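PDB 7D78: DltD domain-containing protein from Beauveria bassiana, which probably acts as a thioesterase of the alpha/beta hydrolase fold that releases polyketide chains by closing them into medium-ring lactones. Local coordinates for residues 34-44 with 83-94; 106-115 with 139-149. One frame throughout, in Å; residues are numbered along the deposited sequence. Where two conformers were deposited one is given.

Contact 1 (34-44 with 83-94); sequences TIDGIIIRGRF and YIYDPRSIGDSD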
loop_
_atom_site.group_PDB
_atom_site.type_symbol
_atom_site.label_atom_id
_atom_site.label_comp_id
_atom_site.label_asym_id
_atom_site.label_seq_id
_atom_site.Cartn_x
_atom_site.Cartn_y
_atom_site.Cartn_z
ATOM N N THR A 34 -1.322 -10.625 -15.461
ATOM C CA THR A 34 -1.877 -9.685 -14.497
ATOM C C THR A 34 -2.658 -8.613 -15.241
ATOM O O THR A 34 -2.543 -8.470 -16.460
ATOM C CB THR A 34 -0.765 -9.038 -13.672
ATOM O OG1 THR A 34 0.071 -8.283 -14.560
ATOM C CG2 THR A 34 0.061 -10.103 -12.958
ATOM N N ILE A 35 -3.446 -7.830 -14.495
ATOM C CA ILE A 35 -4.255 -6.818 -15.178
ATOM C C ILE A 35 -3.398 -5.737 -15.841
ATOM O O ILE A 35 -3.846 -5.115 -16.812
ATOM C CB ILE A 35 -5.298 -6.185 -14.236
ATOM C CG1 ILE A 35 -4.622 -5.439 -13.080
ATOM C CG2 ILE A 35 -6.268 -7.255 -13.717
ATOM C CD1 ILE A 35 -5.604 -4.653 -12.247
ATOM N N ASP A 36 -2.163 -5.508 -15.384
ATOM C CA ASP A 36 -1.303 -4.552 -16.079
ATOM C C ASP A 36 -0.432 -5.201 -17.161
ATOM O O ASP A 36 0.410 -4.521 -17.759
ATOM C CB ASP A 36 -0.442 -3.757 -15.070
ATOM C CG ASP A 36 0.684 -4.578 -14.439
ATOM O OD1 ASP A 36 0.742 -5.811 -14.607
ATOM O OD2 ASP A 36 1.531 -3.973 -13.748
ATOM N N GLY A 37 -0.623 -6.484 -17.444
ATOM C CA GLY A 37 0.044 -7.120 -18.571
ATOM C C GLY A 37 1.359 -7.820 -18.266
ATOM O O GLY A 37 2.018 -8.299 -19.194
ATOM N N ILE A 38 1.762 -7.887 -17.017
ATOM C CA ILE A 38 2.972 -8.594 -16.598
ATOM C C ILE A 38 2.674 -10.091 -16.595
ATOM O O ILE A 38 1.534 -10.508 -16.354
ATOM C CB ILE A 38 3.403 -8.067 -15.205
ATOM C CG1 ILE A 38 4.500 -7.013 -15.342
ATOM C CG2 ILE A 38 3.842 -9.164 -14.245
ATOM C CD1 ILE A 38 4.115 -5.875 -16.239
ATOM N N ILE A 39 3.677 -10.908 -16.913
ATOM C CA ILE A 39 3.539 -12.364 -16.890
ATOM C C ILE A 39 4.217 -12.907 -15.640
ATOM O O ILE A 39 5.420 -12.706 -15.446
ATOM C CB ILE A 39 4.151 -13.010 -18.144
ATOM C CG1 ILE A 39 3.594 -12.378 -19.416
ATOM C CG2 ILE A 39 3.937 -14.525 -18.118
ATOM C CD1 ILE A 39 2.320 -12.970 -19.868
ATOM N N ILE A 40 3.452 -13.620 -14.806
ATOM C CA ILE A 40 3.991 -14.382 -13.680
ATOM C C ILE A 40 4.257 -15.802 -14.166
ATOM O O ILE A 40 3.399 -16.402 -14.824
ATOM C CB ILE A 40 2.999 -14.395 -12.500
ATOM C CG1 ILE A 40 2.726 -12.969 -11.990
ATOM C CG2 ILE A 40 3.464 -15.353 -11.397
ATOM C CD1 ILE A 40 3.940 -12.287 -11.413
ATOM N N ARG A 41 5.424 -16.353 -13.836
ATOM C CA ARG A 41 5.810 -17.688 -14.281
ATOM C C ARG A 41 6.024 -18.620 -13.097
ATOM O O ARG A 41 6.572 -18.220 -12.065
ATOM C CB ARG A 41 7.096 -17.633 -15.152
ATOM C CG ARG A 41 6.910 -16.728 -16.374
ATOM C CD ARG A 41 8.023 -16.830 -17.417
ATOM N NE ARG A 41 7.624 -16.062 -18.600
ATOM C CZ ARG A 41 7.750 -14.743 -18.696
ATOM N NH1 ARG A 41 8.296 -14.059 -17.690
ATOM N NH2 ARG A 41 7.341 -14.107 -19.787
ATOM N N GLY A 42 5.615 -19.878 -13.261
ATOM C CA GLY A 42 5.776 -20.845 -12.192
ATOM C C GLY A 42 5.671 -22.280 -12.669
ATOM O O GLY A 42 5.462 -22.556 -13.854
ATOM N N ARG A 43 5.843 -23.203 -11.715
ATOM C CA ARG A 43 5.716 -24.639 -11.949
ATOM C C ARG A 43 4.332 -25.091 -11.510
ATOM O O ARG A 43 3.927 -24.817 -10.379
ATOM C CB ARG A 43 6.750 -25.440 -11.162
ATOM C CG ARG A 43 8.199 -25.079 -11.393
ATOM C CD ARG A 43 9.044 -25.973 -10.511
ATOM N NE ARG A 43 10.459 -25.936 -10.867
ATOM C CZ ARG A 43 11.362 -26.783 -10.391
ATOM N NH1 ARG A 43 10.996 -27.742 -9.547
ATOM N NH2 ARG A 43 12.628 -26.673 -10.765
ATOM N N PHE A 44 3.622 -25.784 -12.394
ATOM C CA PHE A 44 2.307 -26.334 -12.086
ATOM C C PHE A 44 2.419 -27.849 -12.025
ATOM O O PHE A 44 2.770 -28.489 -13.024
ATOM C CB PHE A 44 1.274 -25.910 -13.125
ATOM C CG PHE A 44 -0.120 -26.358 -12.806
ATOM C CD1 PHE A 44 -0.804 -25.812 -11.730
ATOM C CD2 PHE A 44 -0.742 -27.333 -13.572
ATOM C CE1 PHE A 44 -2.091 -26.212 -11.427
ATOM C CE2 PHE A 44 -2.034 -27.745 -13.280
ATOM C CZ PHE A 44 -2.713 -27.185 -12.201
ATOM N N TYR A 83 0.772 -25.032 -7.580
ATOM C CA TYR A 83 1.442 -24.007 -8.377
ATOM C C TYR A 83 2.430 -23.273 -7.483
ATOM O O TYR A 83 2.024 -22.631 -6.510
ATOM C CB TYR A 83 0.421 -23.024 -8.959
ATOM C CG TYR A 83 0.971 -21.987 -9.933
ATOM C CD1 TYR A 83 1.698 -22.376 -11.044
ATOM C CD2 TYR A 83 0.712 -20.622 -9.762
ATOM C CE1 TYR A 83 2.177 -21.449 -11.958
ATOM C CE2 TYR A 83 1.178 -19.676 -10.679
ATOM C CZ TYR A 83 1.920 -20.101 -11.777
ATOM O OH TYR A 83 2.407 -19.194 -12.706
ATOM N N ILE A 84 3.723 -23.406 -7.776
ATOM C CA ILE A 84 4.756 -22.559 -7.186
ATOM C C ILE A 84 5.176 -21.555 -8.245
ATOM O O ILE A 84 5.403 -21.928 -9.402
ATOM C CB ILE A 84 5.972 -23.373 -6.705
ATOM C CG1 ILE A 84 5.584 -24.774 -6.240
ATOM C CG2 ILE A 84 6.708 -22.642 -5.587
ATOM C CD1 ILE A 84 6.800 -25.610 -5.914
ATOM N N TYR A 85 5.286 -20.286 -7.867
ATOM C CA TYR A 85 5.572 -19.248 -8.847
ATOM C C TYR A 85 6.590 -18.260 -8.293
ATOM O O TYR A 85 6.761 -18.119 -7.076
ATOM C CB TYR A 85 4.280 -18.502 -9.276
ATOM C CG TYR A 85 3.712 -17.624 -8.170
ATOM C CD1 TYR A 85 2.890 -18.163 -7.187
ATOM C CD2 TYR A 85 4.036 -16.270 -8.090
ATOM C CE1 TYR A 85 2.389 -17.372 -6.149
ATOM C CE2 TYR A 85 3.554 -15.474 -7.060
ATOM C CZ TYR A 85 2.733 -16.029 -6.097
ATOM O OH TYR A 85 2.253 -15.233 -5.096
ATOM N N ASP A 86 7.291 -17.602 -9.219
ATOM C CA ASP A 86 8.152 -16.473 -8.886
ATOM C C ASP A 86 7.312 -15.207 -8.846
ATOM O O ASP A 86 6.702 -14.851 -9.864
ATOM C CB ASP A 86 9.270 -16.312 -9.914
ATOM C CG ASP A 86 10.330 -17.413 -9.814
ATOM O OD1 ASP A 86 10.538 -17.945 -8.707
ATOM O OD2 ASP A 86 10.980 -17.714 -10.839
ATOM N N PRO A 87 7.242 -14.502 -7.720
ATOM C CA PRO A 87 6.442 -13.272 -7.686
ATOM C C PRO A 87 6.998 -12.214 -8.632
ATOM O O PRO A 87 8.100 -12.317 -9.172
ATOM C CB PRO A 87 6.533 -12.819 -6.218
ATOM C CG PRO A 87 6.923 -14.081 -5.449
ATOM C CD PRO A 87 7.839 -14.811 -6.408
ATOM N N ARG A 88 6.197 -11.167 -8.811
ATOM C CA ARG A 88 6.541 -10.047 -9.681
ATOM C C ARG A 88 7.958 -9.534 -9.432
ATOM O O ARG A 88 8.359 -9.315 -8.287
ATOM C CB ARG A 88 5.530 -8.921 -9.458
ATOM C CG ARG A 88 5.813 -7.673 -10.302
ATOM C CD ARG A 88 4.838 -6.576 -9.957
ATOM N NE ARG A 88 3.475 -6.928 -10.333
ATOM C CZ ARG A 88 2.822 -6.379 -11.351
ATOM N NH1 ARG A 88 3.418 -5.465 -12.097
ATOM N NH2 ARG A 88 1.578 -6.747 -11.623
ATOM N N SER A 89 8.717 -9.368 -10.526
ATOM C CA SER A 89 10.073 -8.813 -10.596
ATOM C C SER A 89 11.139 -9.744 -10.030
ATOM O O SER A 89 12.288 -9.311 -9.851
ATOM C CB SER A 89 10.177 -7.440 -9.907
ATOM O OG SER A 89 10.405 -7.594 -8.519
ATOM N N ILE A 90 10.801 -11.012 -9.769
ATOM C CA ILE A 90 11.694 -11.991 -9.166
ATOM C C ILE A 90 11.844 -13.181 -10.113
ATOM O O ILE A 90 10.871 -13.611 -10.739
ATOM C CB ILE A 90 11.145 -12.455 -7.798
ATOM C CG1 ILE A 90 11.112 -11.279 -6.819
ATOM C CG2 ILE A 90 11.935 -13.646 -7.257
ATOM C CD1 ILE A 90 10.349 -11.564 -5.539
ATOM N N GLY A 91 13.063 -13.706 -10.213
ATOM C CA GLY A 91 13.259 -14.985 -10.875
ATOM C C GLY A 91 12.826 -14.923 -12.322
ATOM O O GLY A 91 13.221 -14.025 -13.074
ATOM N N ASP A 92 11.985 -15.884 -12.715
ATOM C CA ASP A 92 11.565 -16.031 -14.102
ATOM C C ASP A 92 10.461 -15.057 -14.502
ATOM O O ASP A 92 10.138 -14.972 -15.691
ATOM C CB ASP A 92 11.078 -17.473 -14.369
ATOM C CG ASP A 92 12.219 -18.504 -14.398
ATOM O OD1 ASP A 92 13.396 -18.125 -14.591
ATOM O OD2 ASP A 92 11.922 -19.709 -14.239
ATOM N N SER A 93 9.864 -14.331 -13.552
ATOM C CA SER A 93 8.665 -13.560 -13.848
ATOM C C SER A 93 8.988 -12.155 -14.343
ATOM O O SER A 93 10.032 -11.579 -14.024
ATOM C CB SER A 93 7.766 -13.468 -12.615
ATOM O OG SER A 93 7.315 -14.747 -12.247
ATOM N N ASP A 94 8.064 -11.607 -15.129
ATOM C CA ASP A 94 8.116 -10.199 -15.500
ATOM C C ASP A 94 8.101 -9.310 -14.259
ATOM O O ASP A 94 7.735 -9.730 -13.160
ATOM C CB ASP A 94 6.915 -9.817 -16.365
ATOM C CG ASP A 94 6.952 -10.431 -17.742
ATOM O OD1 ASP A 94 7.958 -11.072 -18.099
ATOM O OD2 ASP A 94 5.954 -10.251 -18.469
HETATM O O HOH W 1 8.298 -11.459 -20.786
#
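Arg41 and Asp94 meet in a salt bridge, NH1 to OD1 at 3.0 Å, in which the carboxylate oxygen lies in the guanidinium plane while the nitrogen stands above the carboxylate plane. The same NH1 donates to Asp92 O at 2.9 Å, and a water links NH2 to Asp94 OD1. With CG beside the backbone N (chi1 -58°) and the chain extended to NE, Arg41 runs alongside Asp92 so that NH1 reaches both its carbonyl and Asp94 OD1; Glu31 takes its NE. Replacing Arg41 with an alanine would probably leave Asp94 OD1 and Glu31 without their charged mate and the Asp92 carbonyl without this donor.

The other Asp94 oxygen, OD2, accepts from Ile39 N at 2.8 Å, and Asp94 N returns a bond to Ile39 O. Ser93 OG takes Arg41 N almost straight (176°), so that one loop hydroxyl lies between Arg41 of strand 39-45 and the end of strand 81-86.

Arg88 grips Asp36 end-on, NH1 to OD2 at 2.9 Å and NH2 to OD1 at 3.2 Å, the two flat groups turned 54° apart. Ile38 covers one guanidinium face, and Thr34 OG1 donates to Asp36 OD1 nearly along its C-O axis, which steadies the carboxylate; Arg88 NH2 also bridges to Asp109. Ile40 CG2 packs on Tyr85 CD2 at 3.5 Å.

At Gly42, opposite Tyr85, the CA atoms approach to 3.7 Å, and a CB would strike Ile84 O and the Tyr83 ring. Arg43 and Ile84 form the hydrogen-bonded pair beyond. Strand 39-45 lies between 28-33 and 81-86, antiparallel to both, and the parallel part of the alpha/beta hydrolase sheet begins at 81-86 with 51-57; this is the antiparallel pairing next to the edge strand 28-33.

Contact 2 (106-115 with 139-149); sequences QAEDLADIVT and VSACAAAVDRR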
loop_
_atom_site.group_PDB
_atom_site.type_symbol
_atom_site.label_atom_id
_atom_site.label_comp_id
_atom_site.label_asym_id
_atom_site.label_seq_id
_atom_site.Cartn_x
_atom_site.Cartn_y
_atom_site.Cartn_z
ATOM N N GLN A 106 2.086 -7.948 -4.779
ATOM C CA GLN A 106 2.067 -9.409 -4.778
ATOM C C GLN A 106 0.702 -9.935 -4.355
ATOM O O GLN A 106 0.214 -10.930 -4.908
ATOM C CB GLN A 106 3.156 -9.956 -3.847
ATOM C CG GLN A 106 4.558 -9.842 -4.415
ATOM C CD GLN A 106 5.590 -10.552 -3.553
ATOM O OE1 GLN A 106 5.249 -11.399 -2.733
ATOM N NE2 GLN A 106 6.857 -10.214 -3.744
ATOM N N ALA A 107 0.064 -9.273 -3.382
ATOM C CA ALA A 107 -1.280 -9.675 -2.958
ATOM C C ALA A 107 -2.288 -9.538 -4.095
ATOM O O ALA A 107 -3.112 -10.437 -4.324
ATOM C CB ALA A 107 -1.722 -8.851 -1.747
ATOM N N GLU A 108 -2.254 -8.415 -4.819
ATOM C CA GLU A 108 -3.185 -8.250 -5.936
ATOM C C GLU A 108 -2.851 -9.210 -7.079
ATOM O O GLU A 108 -3.758 -9.758 -7.727
ATOM C CB GLU A 108 -3.174 -6.798 -6.434
ATOM C CG GLU A 108 -3.810 -5.795 -5.483
ATOM C CD GLU A 108 -3.836 -4.384 -6.055
ATOM O OE1 GLU A 108 -4.137 -4.232 -7.249
ATOM O OE2 GLU A 108 -3.561 -3.423 -5.302
ATOM N N ASP A 109 -1.560 -9.419 -7.348
ATOM C CA ASP A 109 -1.164 -10.387 -8.372
ATOM C C ASP A 109 -1.770 -11.755 -8.098
ATOM O O ASP A 109 -2.142 -12.477 -9.036
ATOM C CB ASP A 109 0.364 -10.507 -8.446
ATOM C CG ASP A 109 1.032 -9.303 -9.097
ATOM O OD1 ASP A 109 0.325 -8.458 -9.685
ATOM O OD2 ASP A 109 2.284 -9.205 -9.010
ATOM N N LEU A 110 -1.889 -12.124 -6.812
ATOM C CA LEU A 110 -2.443 -13.423 -6.437
ATOM C C LEU A 110 -3.900 -13.571 -6.862
ATOM O O LEU A 110 -4.330 -14.680 -7.192
ATOM C CB LEU A 110 -2.305 -13.643 -4.924
ATOM C CG LEU A 110 -1.044 -14.406 -4.502
ATOM C CD1 LEU A 110 -0.811 -14.291 -3.019
ATOM C CD2 LEU A 110 -1.135 -15.885 -4.918
ATOM N N ALA A 111 -4.685 -12.482 -6.845
ATOM C CA ALA A 111 -6.030 -12.553 -7.419
ATOM C C ALA A 111 -5.977 -12.979 -8.880
ATOM O O ALA A 111 -6.779 -13.808 -9.323
ATOM C CB ALA A 111 -6.749 -11.206 -7.293
ATOM N N ASP A 112 -5.029 -12.426 -9.642
ATOM C CA ASP A 112 -4.927 -12.757 -11.057
ATOM C C ASP A 112 -4.372 -14.162 -11.258
ATOM O O ASP A 112 -4.803 -14.877 -12.168
ATOM C CB ASP A 112 -4.071 -11.711 -11.770
ATOM C CG ASP A 112 -4.690 -10.327 -11.703
ATOM O OD1 ASP A 112 -5.919 -10.252 -11.458
ATOM O OD2 ASP A 112 -3.966 -9.318 -11.898
ATOM N N ILE A 113 -3.439 -14.585 -10.404
ATOM C CA ILE A 113 -2.983 -15.974 -10.429
ATOM C C ILE A 113 -4.147 -16.922 -10.142
ATOM O O ILE A 113 -4.346 -17.922 -10.846
ATOM C CB ILE A 113 -1.830 -16.168 -9.434
ATOM C CG1 ILE A 113 -0.617 -15.361 -9.896
ATOM C CG2 ILE A 113 -1.490 -17.669 -9.271
ATOM C CD1 ILE A 113 0.386 -15.087 -8.792
ATOM N N VAL A 114 -4.951 -16.612 -9.119
ATOM C CA VAL A 114 -6.112 -17.456 -8.818
ATOM C C VAL A 114 -7.027 -17.555 -10.036
ATOM O O VAL A 114 -7.535 -18.633 -10.363
ATOM C CB VAL A 114 -6.865 -16.927 -7.580
ATOM C CG1 VAL A 114 -8.207 -17.637 -7.418
ATOM C CG2 VAL A 114 -6.027 -17.142 -6.324
ATOM N N THR A 115 -7.229 -16.444 -10.738
ATOM C CA THR A 115 -8.077 -16.464 -11.929
ATOM C C THR A 115 -7.549 -17.452 -12.965
ATOM O O THR A 115 -8.311 -18.257 -13.515
ATOM C CB THR A 115 -8.184 -15.060 -12.532
ATOM O OG1 THR A 115 -8.879 -14.200 -11.627
ATOM C CG2 THR A 115 -8.954 -15.092 -13.880
ATOM N N VAL A 139 1.806 -12.231 2.676
ATOM C CA VAL A 139 1.234 -11.790 1.402
ATOM C C VAL A 139 -0.026 -12.587 1.092
ATOM O O VAL A 139 -1.044 -12.032 0.654
ATOM C CB VAL A 139 2.278 -11.936 0.274
ATOM C CG1 VAL A 139 1.603 -11.845 -1.106
ATOM C CG2 VAL A 139 3.377 -10.884 0.402
ATOM N N SER A 140 0.027 -13.906 1.308
ATOM C CA SER A 140 -1.119 -14.751 0.997
ATOM C C SER A 140 -2.330 -14.374 1.846
ATOM O O SER A 140 -3.469 -14.423 1.371
ATOM C CB SER A 140 -0.765 -16.230 1.208
ATOM O OG SER A 140 0.291 -16.658 0.366
ATOM N N ALA A 141 -2.104 -14.008 3.104
ATOM C CA ALA A 141 -3.215 -13.598 3.958
ATOM C C ALA A 141 -3.902 -12.354 3.408
ATOM O O ALA A 141 -5.131 -12.253 3.446
ATOM C CB ALA A 141 -2.721 -13.340 5.375
ATOM N N CYS A 142 -3.119 -11.387 2.916
ATOM C CA CYS A 142 -3.709 -10.173 2.355
ATOM C C CYS A 142 -4.554 -10.495 1.133
ATOM O O CYS A 142 -5.644 -9.935 0.961
ATOM C CB CYS A 142 -2.616 -9.160 1.994
ATOM S SG CYS A 142 -1.602 -8.645 3.403
ATOM N N ALA A 143 -4.072 -11.401 0.274
ATOM C CA ALA A 143 -4.877 -11.826 -0.868
ATOM C C ALA A 143 -6.152 -12.515 -0.408
ATOM O O ALA A 143 -7.234 -12.266 -0.958
ATOM C CB ALA A 143 -4.066 -12.754 -1.786
ATOM N N ALA A 144 -6.049 -13.370 0.618
ATOM C CA ALA A 144 -7.224 -14.074 1.117
ATOM C C ALA A 144 -8.263 -13.110 1.666
ATOM O O ALA A 144 -9.466 -13.367 1.543
ATOM C CB ALA A 144 -6.824 -15.080 2.202
ATOM N N ALA A 145 -7.815 -11.996 2.259
ATOM C CA ALA A 145 -8.740 -11.027 2.842
ATOM C C ALA A 145 -9.788 -10.558 1.837
ATOM O O ALA A 145 -10.958 -10.361 2.199
ATOM C CB ALA A 145 -7.963 -9.829 3.401
ATOM N N VAL A 146 -9.403 -10.360 0.573
ATOM C CA VAL A 146 -10.323 -9.735 -0.387
ATOM C C VAL A 146 -10.962 -10.725 -1.353
ATOM O O VAL A 146 -11.830 -10.323 -2.142
ATOM C CB VAL A 146 -9.639 -8.612 -1.202
ATOM C CG1 VAL A 146 -9.089 -7.537 -0.275
ATOM C CG2 VAL A 146 -8.530 -9.169 -2.078
ATOM N N ASP A 147 -10.580 -11.999 -1.319
ATOM C CA ASP A 147 -10.912 -12.922 -2.407
ATOM C C ASP A 147 -11.626 -14.140 -1.834
ATOM O O ASP A 147 -10.982 -15.034 -1.279
ATOM C CB ASP A 147 -9.639 -13.326 -3.155
ATOM C CG ASP A 147 -9.919 -14.090 -4.435
ATOM O OD1 ASP A 147 -11.104 -14.394 -4.732
ATOM O OD2 ASP A 147 -8.936 -14.392 -5.141
ATOM N N ARG A 148 -12.955 -14.190 -1.973
ATOM C CA ARG A 148 -13.683 -15.314 -1.390
ATOM C C ARG A 148 -13.442 -16.620 -2.132
ATOM O O ARG A 148 -13.857 -17.680 -1.642
ATOM C CB ARG A 148 -15.183 -15.015 -1.351
ATOM C CG ARG A 148 -15.856 -15.037 -2.700
ATOM C CD ARG A 148 -17.289 -14.512 -2.606
ATOM N NE ARG A 148 -18.072 -14.863 -3.787
ATOM C CZ ARG A 148 -19.400 -14.801 -3.841
ATOM N NH1 ARG A 148 -20.089 -14.394 -2.778
ATOM N NH2 ARG A 148 -20.035 -15.150 -4.952
ATOM N N ARG A 149 -12.789 -16.582 -3.296
ATOM C CA ARG A 149 -12.427 -17.829 -3.958
ATOM C C ARG A 149 -11.389 -18.603 -3.164
ATOM O O ARG A 149 -11.249 -19.819 -3.352
ATOM C CB ARG A 149 -11.905 -17.556 -5.371
ATOM C CG ARG A 149 -12.891 -16.815 -6.246
ATOM C CD ARG A 149 -12.232 -16.375 -7.550
ATOM N NE ARG A 149 -11.133 -15.443 -7.287
ATOM C CZ ARG A 149 -10.283 -15.010 -8.214
ATOM N NH1 ARG A 149 -10.408 -15.423 -9.471
ATOM N NH2 ARG A 149 -9.293 -14.177 -7.878
#
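Two helices on one side of the alpha/beta hydrolase sheet pack here, 103-118 against 135-146, the latter following the strand and turn that carry the probable nucleophile elbow. Their short segments cross at -60° with axes 8.1 Å apart, a closeness allowed by small residues at the crossing: Ala107 CB meets Cys142 CB at 3.9 Å, and Ala143 CB lies against Ala107 O and Leu110 CB. Val139 sends CG1, anti to its nitrogen (chi1 165°), toward Gln106 CB at 3.7 Å and Leu110 CD1. Leu110 also reaches strand 51-57, so this apolar seam continues down to the sheet.

Beyond the end of the second helix the contact turns polar. Arg149 reaches across to helix 106-115, its chain bent at chi3 (-62°), and lays one guanidinium face over Val114 CG1, which sits above its centre at 3.4 Å. At the edge, NH1 donates to Thr115 OG1 at 2.9 Å, with the hydroxyl oxygen in the guanidinium plane, and NH2 donates to Ala111 O, which also accepts Thr115 N. Asp147 holds the same group side-on: its OD1 takes NE at 2.8 Å through the syn lone pair, while OD2 takes NH2 from above the carboxylate plane. OD1 accepts Arg149 N too, closing an Asx turn.

Four bonds thus reach the guanidinium, two from the carboxylate of its own turn and two from the neighbouring helix. The ion pair probably offsets much of the cost of burying Asp147, and it locks the loop after helix 135-146 onto the flank of helix 103-118.

Contact 1 lies toward one margin of the main sheet and is partly buried; contact 2 is buried, between helices stacked on that sheet. Strand 81-86 and helix 103-118 follow each other in the chain, and the two contacts also touch: Arg88 NH2 reaches Asp109 OD1 at 2.9 Å, and the Tyr85 hydroxyl packs on Leu110. Their chemistry differs accordingly. The strand contact relies on backbone pairing and on ion pairs at and beyond the strand ends, one made by an arginine of the strand itself, whereas the helix contact relies on close apolar packing, with one arginine in a knot of polar partners past the helix. Both meet the second subunit, contact 2 more widely, through Glu108 and Asp112.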